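Local coordinates for protein cytochrome c2 (Rhodobacter sphaeroides, PDB 1CXC) that carries electrons through its covalently bound heme, donating them to the photo-oxidized bacteriochlorophyll in photosynthesis, at residues G37-G42 with G49-F54. Numbering follows the deposited sequence.
Sequences GPNLYG and GTQADF. With HEC (heme c), chain B.
P38 points its CD at the middle of one face of the F54 ring, 3.7 Å from the ring centroid and only 8° off the normal, a CH-pi contact that shows how a proline can seat one part of a loop on an aromatic ring of another. Followed outward, F54 brings CB and CG to P38 CB, CD1 to P38 CA and N, CD2 and CE2 to P38 CD, and CE1 within 3.6 Å of G37 C; CZ reaches P38 CD. CG stands anti to the backbone N (chi1 -176°), which carries the ring across to P38 and G37. With an alanine at F54, P38 CD is likely to lose its aromatic partner, leaving a gap beside P38 and G37. P38 also meets the heme, CG lying 3.6 Å from propionate atom O1A, while its carbonyl O accepts from H19, the predicted axial ligand. Waters, not direct hydrogen bonds, join the segments. One accepts from N39 N and donates to D53 OD1; a second links Y41 O to Q51 NE2, which itself donates to D53 OD1 (3.0 Å). N39 OD1 takes the Y41 N-H in an Asx turn. G49 N donates to propionate O2A (3.3 Å), so both segments line the heme pocket of a class I cytochrome c.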
loop_
_atom_site.group_PDB
_atom_site.type_symbol
_atom_site.label_atom_id
_atom_site.label_comp_id
_atom_site.label_asym_id
_atom_site.label_seq_id
_atom_site.Cartn_x
_atom_site.Cartn_y
_atom_site.Cartn_z
ATOM N N GLY A 37 2.033 3.668 -9.084
ATOM C CA GLY A 37 1.128 2.984 -8.181
ATOM C C GLY A 37 0.043 3.955 -7.716
ATOM O O GLY A 37 0.087 5.154 -8.010
ATOM N N PRO A 38 -0.987 3.485 -6.994
ATOM C CA PRO A 38 -2.114 4.331 -6.585
ATOM C C PRO A 38 -1.767 5.327 -5.495
ATOM O O PRO A 38 -0.823 5.149 -4.725
ATOM C CB PRO A 38 -3.121 3.336 -6.045
ATOM C CG PRO A 38 -2.385 2.037 -5.827
ATOM C CD PRO A 38 -1.261 2.059 -6.840
ATOM N N ASN A 39 -2.614 6.329 -5.318
ATOM C CA ASN A 39 -2.469 7.294 -4.241
ATOM C C ASN A 39 -2.747 6.546 -2.946
ATOM O O ASN A 39 -3.666 5.708 -2.892
ATOM C CB ASN A 39 -3.516 8.378 -4.439
ATOM C CG ASN A 39 -3.573 9.476 -3.389
ATOM O OD1 ASN A 39 -2.876 9.481 -2.379
ATOM N ND2 ASN A 39 -4.445 10.444 -3.624
ATOM N N LEU A 40 -1.826 6.612 -1.983
ATOM C CA LEU A 40 -1.983 5.897 -0.729
ATOM C C LEU A 40 -2.786 6.647 0.326
ATOM O O LEU A 40 -2.980 6.152 1.435
ATOM C CB LEU A 40 -0.587 5.478 -0.232
ATOM C CG LEU A 40 -0.135 4.004 -0.353
ATOM C CD1 LEU A 40 -0.896 3.204 -1.385
ATOM C CD2 LEU A 40 1.353 3.874 -0.522
ATOM N N TYR A 41 -3.143 7.913 0.077
ATOM C CA TYR A 41 -3.982 8.632 1.022
ATOM C C TYR A 41 -5.322 7.908 1.119
ATOM O O TYR A 41 -5.923 7.544 0.111
ATOM C CB TYR A 41 -4.243 10.058 0.551
ATOM C CG TYR A 41 -5.137 10.832 1.516
ATOM C CD1 TYR A 41 -4.612 11.356 2.674
ATOM C CD2 TYR A 41 -6.504 10.903 1.283
ATOM C CE1 TYR A 41 -5.439 11.920 3.614
ATOM C CE2 TYR A 41 -7.334 11.461 2.226
ATOM C CZ TYR A 41 -6.792 11.954 3.381
ATOM O OH TYR A 41 -7.625 12.499 4.331
ATOM N N GLY A 42 -5.729 7.545 2.340
ATOM C CA GLY A 42 -6.979 6.815 2.544
ATOM C C GLY A 42 -6.809 5.298 2.414
ATOM O O GLY A 42 -7.806 4.591 2.268
ATOM N N GLY A 49 -7.537 -2.735 -4.467
ATOM C CA GLY A 49 -7.936 -2.654 -5.863
ATOM C C GLY A 49 -9.136 -1.771 -6.084
ATOM O O GLY A 49 -9.726 -1.826 -7.147
ATOM N N THR A 50 -9.291 -0.719 -5.302
ATOM C CA THR A 50 -10.457 0.115 -5.490
ATOM C C THR A 50 -10.187 1.614 -5.575
ATOM O O THR A 50 -11.146 2.371 -5.638
ATOM C CB THR A 50 -11.546 -0.150 -4.413
ATOM O OG1 THR A 50 -11.042 0.302 -3.183
ATOM C CG2 THR A 50 -11.942 -1.613 -4.290
ATOM N N GLN A 51 -8.939 2.118 -5.485
ATOM C CA GLN A 51 -8.758 3.573 -5.593
ATOM C C GLN A 51 -9.416 4.043 -6.886
ATOM O O GLN A 51 -9.097 3.539 -7.963
ATOM C CB GLN A 51 -7.261 3.895 -5.574
ATOM C CG GLN A 51 -6.901 5.336 -5.913
ATOM C CD GLN A 51 -7.220 6.275 -4.776
ATOM O OE1 GLN A 51 -7.584 5.823 -3.680
ATOM N NE2 GLN A 51 -7.176 7.592 -5.011
ATOM N N ALA A 52 -10.363 4.993 -6.824
ATOM C CA ALA A 52 -11.112 5.364 -8.021
ATOM C C ALA A 52 -10.349 5.943 -9.211
ATOM O O ALA A 52 -10.631 5.625 -10.372
ATOM C CB ALA A 52 -12.208 6.359 -7.656
ATOM N N ASP A 53 -9.224 6.600 -8.998
ATOM C CA ASP A 53 -8.541 7.163 -10.142
ATOM C C ASP A 53 -7.351 6.351 -10.586
ATOM O O ASP A 53 -6.484 6.848 -11.278
ATOM C CB ASP A 53 -8.095 8.578 -9.824
ATOM C CG ASP A 53 -7.146 8.658 -8.633
ATOM O OD1 ASP A 53 -6.927 7.649 -7.959
ATOM O OD2 ASP A 53 -6.965 9.769 -8.155
ATOM N N PHE A 54 -7.143 5.170 -10.057
ATOM C CA PHE A 54 -6.003 4.418 -10.492
ATOM C C PHE A 54 -6.467 3.411 -11.510
ATOM O O PHE A 54 -7.257 2.522 -11.218
ATOM C CB PHE A 54 -5.336 3.721 -9.307
ATOM C CG PHE A 54 -4.061 2.992 -9.690
ATOM C CD1 PHE A 54 -2.968 3.691 -10.158
ATOM C CD2 PHE A 54 -4.016 1.613 -9.644
ATOM C CE1 PHE A 54 -1.843 3.013 -10.587
ATOM C CE2 PHE A 54 -2.892 0.940 -10.079
ATOM C CZ PHE A 54 -1.806 1.643 -10.547
HETATM FE FE HEC B . 3.209 -0.105 -4.109
HETATM C CHA HEC B . 0.083 -1.106 -4.928
HETATM C CHB HEC B . 2.318 0.072 -0.827
HETATM C CHC HEC B . 6.427 0.730 -3.275
HETATM C CHD HEC B . 4.059 0.034 -7.421
HETATM N NA HEC B . 1.566 -0.477 -3.079
HETATM C C1A HEC B . 0.347 -0.904 -3.585
HETATM C C2A HEC B . -0.617 -1.100 -2.516
HETATM C C3A HEC B . 0.014 -0.798 -1.357
HETATM C C4A HEC B . 1.356 -0.380 -1.722
HETATM C CMA HEC B . -0.562 -0.981 0.041
HETATM C CAA HEC B . -2.084 -1.479 -2.656
HETATM C CBA HEC B . -2.960 -0.239 -2.562
HETATM C CGA HEC B . -4.395 -0.402 -3.037
HETATM O O1A HEC B . -4.894 0.504 -3.672
HETATM O O2A HEC B . -4.923 -1.504 -2.934
HETATM N NB HEC B . 4.162 0.288 -2.429
HETATM C C1B HEC B . 3.616 0.398 -1.157
HETATM C C2B HEC B . 4.619 0.820 -0.193
HETATM C C3B HEC B . 5.813 0.935 -0.853
HETATM C C4B HEC B . 5.510 0.616 -2.245
HETATM C CMB HEC B . 4.365 1.076 1.298
HETATM C CAB HEC B . 7.082 1.225 -0.275
HETATM C CBB HEC B . 7.728 0.331 0.697
HETATM N NC HEC B . 4.880 0.251 -5.127
HETATM C C1C HEC B . 6.132 0.571 -4.612
HETATM C C2C HEC B . 7.073 0.857 -5.677
HETATM C C3C HEC B . 6.411 0.661 -6.841
HETATM C C4C HEC B . 5.050 0.302 -6.494
HETATM C CMC HEC B . 8.453 1.476 -5.509
HETATM C CAC HEC B . 6.915 0.823 -8.128
HETATM C CBC HEC B . 8.091 0.113 -8.608
HETATM N ND HEC B . 2.276 -0.439 -5.793
HETATM C C1D HEC B . 2.762 -0.327 -7.095
HETATM C C2D HEC B . 1.766 -0.735 -8.062
HETATM C C3D HEC B . 0.675 -1.122 -7.366
HETATM C C4D HEC B . 0.983 -0.908 -5.965
HETATM C CMD HEC B . 1.927 -0.769 -9.581
HETATM C CAD HEC B . -0.500 -1.915 -7.918
HETATM C CBD HEC B . -0.384 -3.396 -7.559
HETATM C CGD HEC B . -1.174 -4.343 -8.474
HETATM O O1D HEC B . -0.937 -5.541 -8.412
HETATM O O2D HEC B . -2.220 -3.947 -8.959
HETATM O O HOH W 1 -4.408 6.935 -7.722
HETATM O O HOH W 2 -7.308 8.930 -2.214
#